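Local coordinates for protein peptidase M42 (Thaumarchaeota archaeon SCGC AB-539-E09, PDB 5DS0) that probably removes amino acids one at a time from the N-termini of peptides, as a dodecameric, metal-dependent TET aminopeptidase of the M42 family that here holds cobalt, at residues Glu8-Lys11 / Thr12-Ala16; Gly184-Val187 / Leu188-Ile192; Gln222-Ala225 / His226-Pro230; Ser332-Asp335 / Thr336-Ile340; Leu350-Glu353 / Thr354-Phe358. One frame throughout, in Å; residues are numbered along the deposited sequence.

Contact 1 (Glu8-Lys11 / Thr12-Ala16)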
loop_
_atom_site.group_PDB
_atom_site.type_symbol
_atom_site.label_atom_id
_atom_site.label_comp_id
_atom_site.label_asym_id
_atom_site.label_seq_id
_atom_site.Cartn_x
_atom_site.Cartn_y
_atom_site.Cartn_z
ATOM N N GLU C 8 28.130 -8.074 48.462
ATOM C CA GLU C 8 28.947 -9.089 47.766
ATOM C C GLU C 8 28.036 -10.178 47.205
ATOM O O GLU C 8 28.284 -10.684 46.132
ATOM C CB GLU C 8 30.029 -9.694 48.691
ATOM C CG GLU C 8 31.253 -10.457 48.029
ATOM C CD GLU C 8 32.316 -10.943 49.051
ATOM O OE1 GLU C 8 31.958 -11.159 50.252
ATOM O OE2 GLU C 8 33.531 -11.124 48.657
ATOM N N LEU C 9 26.965 -10.499 47.923
ATOM C CA LEU C 9 25.981 -11.435 47.421
ATOM C C LEU C 9 25.267 -10.871 46.206
ATOM O O LEU C 9 25.212 -11.512 45.168
ATOM C CB LEU C 9 24.956 -11.773 48.489
ATOM C CG LEU C 9 23.784 -12.635 48.018
ATOM C CD1 LEU C 9 24.277 -14.006 47.620
ATOM C CD2 LEU C 9 22.711 -12.758 49.081
HETATM N N MSE C 10 24.767 -9.646 46.326
HETATM C CA MSE C 10 24.093 -8.987 45.207
HETATM C C MSE C 10 24.967 -9.034 43.990
HETATM O O MSE C 10 24.548 -9.502 42.959
HETATM C CB MSE C 10 23.666 -7.554 45.531
HETATM C CG MSE C 10 22.550 -7.148 44.582
HETATM SE SE MSE C 10 22.000 -5.255 44.798
HETATM C CE MSE C 10 20.977 -5.543 46.456
ATOM N N LYS C 11 26.195 -8.551 44.101
ATOM C CA LYS C 11 27.130 -8.537 42.973
ATOM C C LYS C 11 27.293 -9.923 42.359
ATOM O O LYS C 11 27.224 -10.098 41.155
ATOM C CB LYS C 11 28.494 -7.999 43.434
ATOM C CG LYS C 11 29.549 -7.883 42.355
ATOM C CD LYS C 11 30.779 -7.192 42.909
ATOM C CE LYS C 11 31.605 -6.503 41.833
ATOM N NZ LYS C 11 32.396 -7.508 41.074
ATOM N N THR C 12 27.515 -10.903 43.206
ATOM C CA THR C 12 27.786 -12.245 42.752
ATOM C C THR C 12 26.602 -12.856 42.021
ATOM O O THR C 12 26.781 -13.531 41.005
ATOM C CB THR C 12 28.188 -13.112 43.946
ATOM O OG1 THR C 12 29.382 -12.564 44.493
ATOM C CG2 THR C 12 28.463 -14.539 43.536
ATOM N N LEU C 13 25.409 -12.625 42.549
ATOM C CA LEU C 13 24.173 -13.054 41.896
ATOM C C LEU C 13 23.979 -12.446 40.513
ATOM O O LEU C 13 23.775 -13.163 39.543
ATOM C CB LEU C 13 22.952 -12.669 42.736
ATOM C CG LEU C 13 22.674 -13.471 44.002
ATOM C CD1 LEU C 13 21.556 -12.796 44.780
ATOM C CD2 LEU C 13 22.307 -14.894 43.658
HETATM N N MSE C 14 24.035 -11.123 40.431
HETATM C CA MSE C 14 23.807 -10.439 39.165
HETATM C C MSE C 14 24.883 -10.756 38.153
HETATM O O MSE C 14 24.656 -10.590 36.954
HETATM C CB MSE C 14 23.760 -8.921 39.331
HETATM C CG MSE C 14 22.713 -8.385 40.306
HETATM SE SE MSE C 14 21.018 -9.394 40.318
HETATM C CE MSE C 14 20.622 -9.232 42.236
ATOM N N GLU C 15 26.065 -11.171 38.610
ATOM C CA GLU C 15 27.154 -11.494 37.695
ATOM C C GLU C 15 27.249 -12.981 37.363
ATOM O O GLU C 15 27.951 -13.361 36.444
ATOM C CB GLU C 15 28.484 -10.983 38.243
ATOM C CG GLU C 15 28.649 -9.471 38.114
ATOM C CD GLU C 15 30.037 -8.990 38.495
ATOM O OE1 GLU C 15 30.802 -9.801 39.075
ATOM O OE2 GLU C 15 30.363 -7.805 38.222
ATOM N N ALA C 16 26.523 -13.813 38.101
ATOM C CA ALA C 16 26.523 -15.263 37.884
ATOM C C ALA C 16 25.928 -15.661 36.562
ATOM O O ALA C 16 25.080 -14.963 36.000
ATOM C CB ALA C 16 25.762 -15.959 38.999
#
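Lys-11 reaches forward along the amphipathic helix 2-15 to Glu-15, an i to i+4 pair on the polar flank of the N-terminal helix. From CB, which lies against the next peptide nitrogen, the lysine runs with CG anti to its own nitrogen (chi1 -178°). Lys-11 CG passes 4.0 Å from OE1 of Glu-15, and CE comes equally near OE2 of that carboxylate. A bend at the last torsion then turns NZ back, so that Lys-11 NZ stands 3.4 Å from Glu-15 OE1, a salt bridge whose hydrogen bond is weak. The carboxylate is divided between two tasks, because Glu-15 OE2 also accepts from the backbone nitrogen of Phe-165.

On the inward flank the same spacing pairs apolar groups. Leu-9 CG meets Leu-13 CD1 at 3.9 Å, and the selenomethionines Met-10 and Met-14 touch through CG and CE. Leu-9 and Leu-13 pack on helix 24-34, Met-10 and Met-14 on helix 179-197 and Phe-165.

The polar side of Thr-12 is settled within the helix. Its CG2 takes the position anti to the backbone nitrogen, which sets the hydroxyl back over the preceding turn. Glu-8 O thus receives two donors from opposite faces of its carbonyl plane: Thr-12 N at 3.0 Å and Thr-12 OG1 at 2.7 Å.

Contact 2 (Gly184-Val187 / Leu188-Ile192)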
loop_
_atom_site.group_PDB
_atom_site.type_symbol
_atom_site.label_atom_id
_atom_site.label_comp_id
_atom_site.label_asym_id
_atom_site.label_seq_id
_atom_site.Cartn_x
_atom_site.Cartn_y
_atom_site.Cartn_z
ATOM N N GLY C 184 14.611 -10.418 43.570
ATOM C CA GLY C 184 13.554 -11.044 44.369
ATOM C C GLY C 184 14.090 -12.163 45.252
ATOM O O GLY C 184 13.707 -12.285 46.417
ATOM N N ALA C 185 14.992 -12.968 44.704
ATOM C CA ALA C 185 15.665 -14.005 45.475
ATOM C C ALA C 185 16.512 -13.373 46.564
ATOM O O ALA C 185 16.560 -13.861 47.684
ATOM C CB ALA C 185 16.542 -14.834 44.569
ATOM N N PHE C 186 17.165 -12.264 46.233
ATOM C CA PHE C 186 17.965 -11.529 47.198
ATOM C C PHE C 186 17.129 -11.075 48.382
ATOM O O PHE C 186 17.550 -11.206 49.523
ATOM C CB PHE C 186 18.612 -10.317 46.526
ATOM C CG PHE C 186 19.383 -9.434 47.467
ATOM C CD1 PHE C 186 20.710 -9.699 47.751
ATOM C CD2 PHE C 186 18.782 -8.320 48.031
ATOM C CE1 PHE C 186 21.424 -8.880 48.597
ATOM C CE2 PHE C 186 19.488 -7.489 48.874
ATOM C CZ PHE C 186 20.811 -7.770 49.158
ATOM N N VAL C 187 15.945 -10.541 48.102
ATOM C CA VAL C 187 15.052 -10.072 49.147
ATOM C C VAL C 187 14.633 -11.193 50.082
ATOM O O VAL C 187 14.705 -11.044 51.291
ATOM C CB VAL C 187 13.793 -9.445 48.549
ATOM C CG1 VAL C 187 12.734 -9.209 49.620
ATOM C CG2 VAL C 187 14.139 -8.126 47.886
ATOM N N LEU C 188 14.181 -12.314 49.537
ATOM C CA LEU C 188 13.688 -13.384 50.392
ATOM C C LEU C 188 14.808 -14.002 51.223
ATOM O O LEU C 188 14.604 -14.353 52.385
ATOM C CB LEU C 188 12.943 -14.450 49.594
ATOM C CG LEU C 188 13.690 -15.280 48.551
ATOM C CD1 LEU C 188 14.268 -16.574 49.113
ATOM C CD2 LEU C 188 12.742 -15.604 47.404
HETATM N N MSE C 189 15.989 -14.113 50.637
HETATM C CA MSE C 189 17.157 -14.594 51.375
HETATM C C MSE C 189 17.547 -13.657 52.490
HETATM O O MSE C 189 17.878 -14.101 53.583
HETATM C CB MSE C 189 18.333 -14.764 50.425
HETATM C CG MSE C 189 18.157 -16.053 49.643
HETATM SE SE MSE C 189 19.788 -16.417 48.612
HETATM C CE MSE C 189 19.633 -15.048 47.205
ATOM N N GLU C 190 17.532 -12.357 52.225
ATOM C CA GLU C 190 17.884 -11.378 53.243
ATOM C C GLU C 190 16.840 -11.325 54.334
ATOM O O GLU C 190 17.166 -11.079 55.491
ATOM C CB GLU C 190 18.063 -9.987 52.634
ATOM C CG GLU C 190 19.377 -9.826 51.882
ATOM C CD GLU C 190 20.581 -9.936 52.793
ATOM O OE1 GLU C 190 20.881 -8.942 53.488
ATOM O OE2 GLU C 190 21.190 -11.026 52.849
ATOM N N ALA C 191 15.583 -11.537 53.968
ATOM C CA ALA C 191 14.514 -11.558 54.948
ATOM C C ALA C 191 14.739 -12.703 55.924
ATOM O O ALA C 191 14.715 -12.506 57.129
ATOM C CB ALA C 191 13.168 -11.705 54.266
ATOM N N ILE C 192 14.961 -13.897 55.401
ATOM C CA ILE C 192 15.193 -15.055 56.242
ATOM C C ILE C 192 16.439 -14.861 57.095
ATOM O O ILE C 192 16.435 -15.190 58.281
ATOM C CB ILE C 192 15.294 -16.342 55.400
ATOM C CG1 ILE C 192 13.903 -16.723 54.891
ATOM C CG2 ILE C 192 15.853 -17.492 56.216
ATOM C CD1 ILE C 192 13.918 -17.681 53.723
#
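Phe-186 and Glu-190 meet one turn apart on helix 179-197, a buried helix packed between the central mixed sheet and other helices of the catalytic domain. The phenylalanine has CG anti to its backbone nitrogen (chi1 176°) and its ring turned nearly perpendicular about chi2. This presents one face to the following turn. Glu-190 CG lies over that face, 3.8 Å from the ring centroid of Phe-186 and 17° off the normal, which meets the geometry of a CH-pi contact; it is offset toward the rim, with CZ of the ring nearest.

The glutamate is folded rather than extended: after CG its chain bends at chi2, and the carboxylate and ring planes are 23° apart. Its buried oxygens have partners outside the two segments, OE2 with the hydroxyl of Tyr-33 and OE1 with Ser-6 and, in a salt bridge, Arg-193.

Leu-188 adopts the crowded position, its CG between the backbone nitrogen and the carbonyl carbon, and this lays the branch back against the preceding turn. Leu-188 CG lies against Ala-185 O, while its CD2 rests near Gly-184 O; the side chain also packs on Leu-236 of strand 232-240. Met-189, a selenomethionine, has CG beside its backbone nitrogen and bends at its last torsion, taking CE back over Ala-185, where Met-189 CE ends 4.1 Å from Ala-185 CB.

Contact 3 (Gln222-Ala225 / His226-Pro230)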
loop_
_atom_site.group_PDB
_atom_site.type_symbol
_atom_site.label_atom_id
_atom_site.label_comp_id
_atom_site.label_asym_id
_atom_site.label_seq_id
_atom_site.Cartn_x
_atom_site.Cartn_y
_atom_site.Cartn_z
ATOM N N GLN C 222 5.570 -24.278 39.445
ATOM C CA GLN C 222 4.563 -25.343 39.494
ATOM C C GLN C 222 5.035 -26.512 40.341
ATOM O O GLN C 222 4.315 -26.986 41.212
ATOM C CB GLN C 222 4.243 -25.831 38.089
ATOM C CG GLN C 222 3.037 -26.745 38.018
ATOM C CD GLN C 222 2.721 -27.171 36.594
ATOM O OE1 GLN C 222 2.774 -26.352 35.669
ATOM N NE2 GLN C 222 2.407 -28.451 36.402
ATOM N N THR C 223 6.266 -26.941 40.088
ATOM C CA THR C 223 6.863 -28.074 40.766
ATOM C C THR C 223 7.289 -27.768 42.202
ATOM O O THR C 223 7.192 -28.637 43.075
ATOM C CB THR C 223 8.069 -28.605 39.982
ATOM O OG1 THR C 223 8.998 -27.545 39.757
ATOM C CG2 THR C 223 7.623 -29.201 38.622
ATOM N N THR C 224 7.732 -26.545 42.468
ATOM C CA THR C 224 8.038 -26.117 43.842
ATOM C C THR C 224 6.768 -25.971 44.692
ATOM O O THR C 224 6.753 -26.349 45.862
ATOM C CB THR C 224 8.831 -24.794 43.863
ATOM O OG1 THR C 224 10.189 -25.060 43.500
ATOM C CG2 THR C 224 8.811 -24.162 45.249
ATOM N N ALA C 225 5.704 -25.443 44.100
ATOM C CA ALA C 225 4.420 -25.382 44.767
ATOM C C ALA C 225 3.926 -26.781 45.173
ATOM O O ALA C 225 3.361 -26.957 46.264
ATOM C CB ALA C 225 3.394 -24.719 43.867
ATOM N N HIS C 226 4.119 -27.762 44.288
ATOM C CA HIS C 226 3.767 -29.143 44.593
ATOM C C HIS C 226 4.525 -29.644 45.826
ATOM O O HIS C 226 3.933 -30.261 46.717
ATOM C CB HIS C 226 4.029 -30.069 43.397
ATOM C CG HIS C 226 3.802 -31.519 43.704
ATOM N ND1 HIS C 226 2.557 -32.112 43.636
ATOM C CD2 HIS C 226 4.659 -32.488 44.110
ATOM C CE1 HIS C 226 2.657 -33.381 43.990
ATOM N NE2 HIS C 226 3.921 -33.636 44.280
ATOM N N VAL C 227 5.829 -29.391 45.869
ATOM C CA VAL C 227 6.670 -29.856 46.974
ATOM C C VAL C 227 6.252 -29.232 48.314
ATOM O O VAL C 227 6.185 -29.922 49.323
ATOM C CB VAL C 227 8.165 -29.562 46.697
ATOM C CG1 VAL C 227 9.005 -29.716 47.957
ATOM C CG2 VAL C 227 8.687 -30.464 45.582
ATOM N N VAL C 228 5.929 -27.938 48.302
ATOM C CA VAL C 228 5.727 -27.178 49.538
ATOM C C VAL C 228 4.311 -27.260 50.115
ATOM O O VAL C 228 4.165 -27.297 51.334
ATOM C CB VAL C 228 6.089 -25.708 49.321
ATOM C CG1 VAL C 228 5.758 -24.875 50.550
ATOM C CG2 VAL C 228 7.562 -25.578 48.979
ATOM N N ASP C 229 3.281 -27.308 49.262
ATOM C CA ASP C 229 1.867 -27.279 49.712
ATOM C C ASP C 229 1.610 -26.027 50.558
ATOM O O ASP C 229 1.269 -26.115 51.733
ATOM C CB ASP C 229 1.492 -28.578 50.482
ATOM C CG ASP C 229 -0.020 -28.701 50.781
ATOM O OD1 ASP C 229 -0.834 -27.974 50.170
ATOM O OD2 ASP C 229 -0.383 -29.540 51.645
ATOM N N PRO C 230 1.786 -24.848 49.958
ATOM C CA PRO C 230 1.694 -23.608 50.717
ATOM C C PRO C 230 0.264 -23.192 51.036
ATOM O O PRO C 230 -0.657 -23.472 50.255
ATOM C CB PRO C 230 2.335 -22.592 49.775
ATOM C CG PRO C 230 1.987 -23.094 48.411
ATOM C CD PRO C 230 2.029 -24.594 48.523
#
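Four successive carbonyls, Gln-222 O to Ala-225 O, accept from the amides of His-226 to Asp-229, closing the last turn of helix 219-228. His-226 N lies 3.2 Å from Gln-222 O. At the other end of the series Asp-229 N lies 3.0 Å from Ala-225 O. Asp-229 is where the chain leaves the helix, with a positive phi of 56°, yet its amide still donates backward. Pro-230, which has no amide hydrogen to give, instead sets its CD 3.5 Å from Ala-225 O.

The polar side chains find partners beyond the turn: Thr-223 OG1 and Thr-224 OG1 both bond to Asp-44 OD2, Thr-223 OG1 also to the carbonyl of Gly-220, and Gln-222 OE1 accepts from Arg-304 NE. At the helix end the carbonyls of His-226 and Val-228 receive donors from Arg-309 and Arg-60 of the same chain.

Apolar contact between the segments is modest. Thr-224 CG2 is anti to its own nitrogen and Val-228 CG2 anti to its carbonyl carbon, which brings the two methyls alongside at 4.2 Å. Gln-222, Thr-223 and Val-227 pack on a second subunit, as does His-226, on Arg-309 of that subunit.

Arginine side chains thus take up carbonyls that follow Ala-225 O, the last to accept an i+4 amide in this turn; their positive charge would be expected to complement the negative C-terminal end of the helix dipole.

Contact 4 (Ser332-Asp335 / Thr336-Ile340)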
loop_
_atom_site.group_PDB
_atom_site.type_symbol
_atom_site.label_atom_id
_atom_site.label_comp_id
_atom_site.label_asym_id
_atom_site.label_seq_id
_atom_site.Cartn_x
_atom_site.Cartn_y
_atom_site.Cartn_z
ATOM N N SER C 332 16.547 0.640 42.495
ATOM C CA SER C 332 16.862 1.409 43.702
ATOM C C SER C 332 17.161 0.499 44.895
ATOM O O SER C 332 16.368 -0.372 45.230
ATOM C CB SER C 332 15.693 2.319 44.046
ATOM O OG SER C 332 15.772 2.789 45.380
ATOM N N LEU C 333 18.300 0.709 45.545
ATOM C CA LEU C 333 18.650 -0.059 46.742
ATOM C C LEU C 333 17.723 0.255 47.902
ATOM O O LEU C 333 17.504 -0.590 48.766
ATOM C CB LEU C 333 20.087 0.206 47.160
ATOM C CG LEU C 333 21.098 -0.295 46.140
ATOM C CD1 LEU C 333 22.493 0.082 46.594
ATOM C CD2 LEU C 333 20.993 -1.804 45.937
ATOM N N LYS C 334 17.194 1.475 47.918
ATOM C CA LYS C 334 16.226 1.883 48.906
ATOM C C LYS C 334 14.915 1.107 48.749
ATOM O O LYS C 334 14.373 0.626 49.745
ATOM C CB LYS C 334 15.971 3.371 48.785
ATOM C CG LYS C 334 15.128 3.933 49.908
ATOM C CD LYS C 334 14.655 5.331 49.581
ATOM C CE LYS C 334 13.712 5.820 50.663
ATOM N NZ LYS C 334 13.009 7.074 50.256
ATOM N N ASP C 335 14.408 0.998 47.522
ATOM C CA ASP C 335 13.205 0.201 47.257
ATOM C C ASP C 335 13.402 -1.243 47.727
ATOM O O ASP C 335 12.518 -1.839 48.345
ATOM C CB ASP C 335 12.883 0.153 45.759
ATOM C CG ASP C 335 12.325 1.470 45.199
ATOM O OD1 ASP C 335 11.904 2.354 45.989
ATOM O OD2 ASP C 335 12.309 1.608 43.934
ATOM N N THR C 336 14.571 -1.798 47.415
ATOM C CA THR C 336 14.938 -3.159 47.792
ATOM C C THR C 336 14.896 -3.330 49.310
ATOM O O THR C 336 14.307 -4.275 49.831
ATOM C CB THR C 336 16.357 -3.490 47.284
ATOM O OG1 THR C 336 16.395 -3.272 45.882
ATOM C CG2 THR C 336 16.744 -4.927 47.568
ATOM N N GLU C 337 15.534 -2.408 50.018
ATOM C CA GLU C 337 15.536 -2.441 51.463
ATOM C C GLU C 337 14.109 -2.461 52.007
ATOM O O GLU C 337 13.787 -3.228 52.917
ATOM C CB GLU C 337 16.321 -1.240 52.002
ATOM C CG GLU C 337 16.342 -1.111 53.518
ATOM C CD GLU C 337 16.861 -2.356 54.229
ATOM O OE1 GLU C 337 17.599 -3.158 53.589
ATOM O OE2 GLU C 337 16.562 -2.519 55.441
ATOM N N ASN C 338 13.266 -1.591 51.468
ATOM C CA ASN C 338 11.884 -1.509 51.906
ATOM C C ASN C 338 11.096 -2.765 51.597
ATOM O O ASN C 338 10.178 -3.114 52.338
ATOM C CB ASN C 338 11.190 -0.292 51.293
ATOM C CG ASN C 338 11.434 0.974 52.080
ATOM O OD1 ASN C 338 11.601 0.941 53.300
ATOM N ND2 ASN C 338 11.415 2.101 51.397
ATOM N N ALA C 339 11.418 -3.425 50.495
ATOM C CA ALA C 339 10.766 -4.692 50.187
ATOM C C ALA C 339 11.128 -5.729 51.227
ATOM O O ALA C 339 10.286 -6.510 51.655
ATOM C CB ALA C 339 11.166 -5.172 48.805
ATOM N N ILE C 340 12.387 -5.721 51.655
ATOM C CA ILE C 340 12.827 -6.630 52.706
ATOM C C ILE C 340 12.080 -6.323 54.007
ATOM O O ILE C 340 11.534 -7.225 54.641
ATOM C CB ILE C 340 14.342 -6.569 52.948
ATOM C CG1 ILE C 340 15.095 -7.112 51.744
ATOM C CG2 ILE C 340 14.686 -7.385 54.183
ATOM C CD1 ILE C 340 16.566 -6.766 51.770
#
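Thr-336 folds back on Ser-332 at the N-terminus of helix 333-349, where the serine is the N-cap joining strand 329-332 to the helix. Two kinds of hydrogen bond are made by side chains here. In the capping bond Ser-332 OG accepts from Asp-335 N at 3.1 Å, and the N-H points almost straight at it (169°). In the other, Thr-336 OG1 donates to Ser-332 O at 3.0 Å. The same carbonyl takes Thr-336 N from the opposite face of its plane, giving it two grips.

Backbone bonds of i to i+4 spacing follow: Glu-337 N to Leu-333 O and Asn-338 N to Lys-334 O, both 3.0 Å, then Ala-339 N to Asp-335 O.

Charged and polar ends turn to partners beyond the segments. Asp-335 holds two loop amides, OD1 that of Gly-259 and OD2 that of Gly-257, which ties the first turn to that loop through the buried Asp-335. Glu-337 carries CG anti to its nitrogen (chi1 177°), then bends at chi2, and OE2 makes a salt bridge with Arg-194 of helix 179-197.

Side-chain to side-chain packing across the turn is slight; the nearest approach of the Lys-334 and Asn-338 side chains is Lys-334 CG to Asn-338 ND2, 4.4 Å.

Contact 5 (Leu350-Glu353 / Thr354-Phe358)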
loop_
_atom_site.group_PDB
_atom_site.type_symbol
_atom_site.label_atom_id
_atom_site.label_comp_id
_atom_site.label_asym_id
_atom_site.label_seq_id
_atom_site.Cartn_x
_atom_site.Cartn_y
_atom_site.Cartn_z
ATOM N N LEU C 350 1.404 -13.120 59.775
ATOM C CA LEU C 350 0.652 -14.158 59.050
ATOM C C LEU C 350 0.485 -15.424 59.890
ATOM O O LEU C 350 1.132 -16.436 59.636
ATOM C CB LEU C 350 1.320 -14.486 57.703
ATOM C CG LEU C 350 1.141 -13.464 56.575
ATOM C CD1 LEU C 350 2.087 -13.774 55.432
ATOM C CD2 LEU C 350 -0.292 -13.431 56.060
ATOM N N ASP C 351 -0.370 -15.342 60.910
ATOM C CA ASP C 351 -0.683 -16.508 61.746
ATOM C C ASP C 351 -1.793 -17.329 61.092
ATOM O O ASP C 351 -2.374 -16.899 60.103
ATOM C CB ASP C 351 -1.052 -16.091 63.185
ATOM C CG ASP C 351 -2.189 -15.079 63.245
ATOM O OD1 ASP C 351 -2.882 -14.886 62.227
ATOM O OD2 ASP C 351 -2.393 -14.473 64.313
ATOM N N LEU C 352 -2.082 -18.500 61.650
ATOM C CA LEU C 352 -3.085 -19.395 61.078
ATOM C C LEU C 352 -4.457 -18.735 60.933
ATOM O O LEU C 352 -5.141 -18.926 59.935
ATOM C CB LEU C 352 -3.209 -20.673 61.916
ATOM C CG LEU C 352 -4.046 -21.808 61.294
ATOM C CD1 LEU C 352 -3.367 -22.438 60.076
ATOM C CD2 LEU C 352 -4.369 -22.881 62.329
ATOM N N GLU C 353 -4.857 -17.955 61.928
ATOM C CA GLU C 353 -6.185 -17.340 61.923
ATOM C C GLU C 353 -6.345 -16.303 60.800
ATOM O O GLU C 353 -7.342 -16.312 60.079
ATOM C CB GLU C 353 -6.482 -16.723 63.290
ATOM C CG GLU C 353 -7.798 -15.958 63.359
ATOM C CD GLU C 353 -8.018 -15.276 64.701
ATOM O OE1 GLU C 353 -7.096 -15.283 65.550
ATOM O OE2 GLU C 353 -9.119 -14.720 64.905
ATOM N N THR C 354 -5.360 -15.419 60.664
ATOM C CA THR C 354 -5.349 -14.407 59.603
ATOM C C THR C 354 -5.420 -15.046 58.217
ATOM O O THR C 354 -6.171 -14.585 57.357
ATOM C CB THR C 354 -4.083 -13.529 59.670
ATOM O OG1 THR C 354 -3.983 -12.914 60.958
ATOM C CG2 THR C 354 -4.121 -12.439 58.625
ATOM N N VAL C 355 -4.644 -16.108 58.022
ATOM C CA VAL C 355 -4.561 -16.796 56.742
ATOM C C VAL C 355 -5.848 -17.535 56.377
ATOM O O VAL C 355 -6.268 -17.520 55.216
ATOM C CB VAL C 355 -3.376 -17.780 56.724
ATOM C CG1 VAL C 355 -3.370 -18.630 55.457
ATOM C CG2 VAL C 355 -2.061 -17.020 56.847
ATOM N N GLU C 356 -6.483 -18.181 57.346
ATOM C CA GLU C 356 -7.775 -18.811 57.087
ATOM C C GLU C 356 -8.837 -17.752 56.776
ATOM O O GLU C 356 -9.760 -18.016 56.002
ATOM C CB GLU C 356 -8.206 -19.700 58.258
ATOM C CG GLU C 356 -7.340 -20.944 58.397
ATOM C CD GLU C 356 -7.727 -21.838 59.567
ATOM O OE1 GLU C 356 -8.125 -21.308 60.641
ATOM O OE2 GLU C 356 -7.606 -23.083 59.419
ATOM N N GLY C 357 -8.688 -16.556 57.355
ATOM C CA GLY C 357 -9.585 -15.431 57.079
ATOM C C GLY C 357 -9.522 -14.876 55.659
ATOM O O GLY C 357 -10.370 -14.088 55.262
ATOM N N PHE C 358 -8.500 -15.254 54.895
ATOM C CA PHE C 358 -8.365 -14.814 53.497
ATOM C C PHE C 358 -9.251 -15.596 52.539
ATOM O O PHE C 358 -9.526 -15.149 51.441
ATOM C CB PHE C 358 -6.919 -14.974 53.029
ATOM C CG PHE C 358 -5.928 -14.096 53.742
ATOM C CD1 PHE C 358 -6.308 -12.884 54.305
ATOM C CD2 PHE C 358 -4.594 -14.467 53.796
ATOM C CE1 PHE C 358 -5.381 -12.079 54.930
ATOM C CE2 PHE C 358 -3.662 -13.672 54.429
ATOM C CZ PHE C 358 -4.058 -12.476 54.995
#
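The backbone enters from a non-helical Leu-350 (psi 72°) through Asp-351 (psi 172°) into a short helical turn, where Val-355 N, Glu-356 N and Gly-357 N donate to the carbonyls of Asp-351, Leu-352 and Glu-353. The first of these bonds, Val-355 N to Asp-351 O, is 3.2 Å long.

Asp-351 carries the polar side of the contact. Its CG sits between the backbone nitrogen and the carbonyl carbon (chi1 55°), a torsion that swings the carboxylate over the start of the turn. OD1 then takes two donors, both on its syn side but from opposite faces of the carboxylate plane: Thr-354 OG1 at 2.6 Å and Thr-354 N at 3.0 Å. The pair of grips fixes the rotation of the aspartate, and the two side chains cross at about a right angle.

This is an N-cap of helix 352-356, the C-terminal helix of the chain, at the periphery, with the centre of the contact about 28 Å from the centre of the chain. The aspartate's negative charge lies beside the amides of the first turn, which probably steadies it.

The apolar side is gathered round Leu-350. Its CD2 reaches the edge of the Phe-358 ring, near its plane, at 3.8 Å from CE2, and also touches Val-355 CG2 at 4.1 Å. One face of that ring receives Thr-354 O, 3.4 Å above its centre, while Phe-278 of helix 273-285 meets the ring edge-to-face. On the outer side, Leu-352 CG passes Glu-356 CD at 4.1 Å. Phe-358 O accepts from Asn-272 ND2 and from Arg-24 NH2 of another subunit.

How the contacts relate
Contact 2 is the wholly buried one, and contacts 1 and 4 both pack on its helix 179-197. Met-10 CE of contact 1 comes against the Phe-186 ring, Ile-340 of contact 4 against Val-187 and Glu-190, and contacts 1 and 4 meet where Met-10 SE nears Leu-333 CD2. Contacts 3 and 5 touch none of these: they lie farther from the chain's centre, and each has partners on another subunit. Contact 5, with four exposed residues, is the most superficial; contacts 1, 3 and 4 are partly buried. Ring and aliphatic packing dominates in contact 2, contact 1 divides into an apolar and a charged flank, contacts 4 and 5 share side-chain N-caps, and contact 3 has arginines at a helix end.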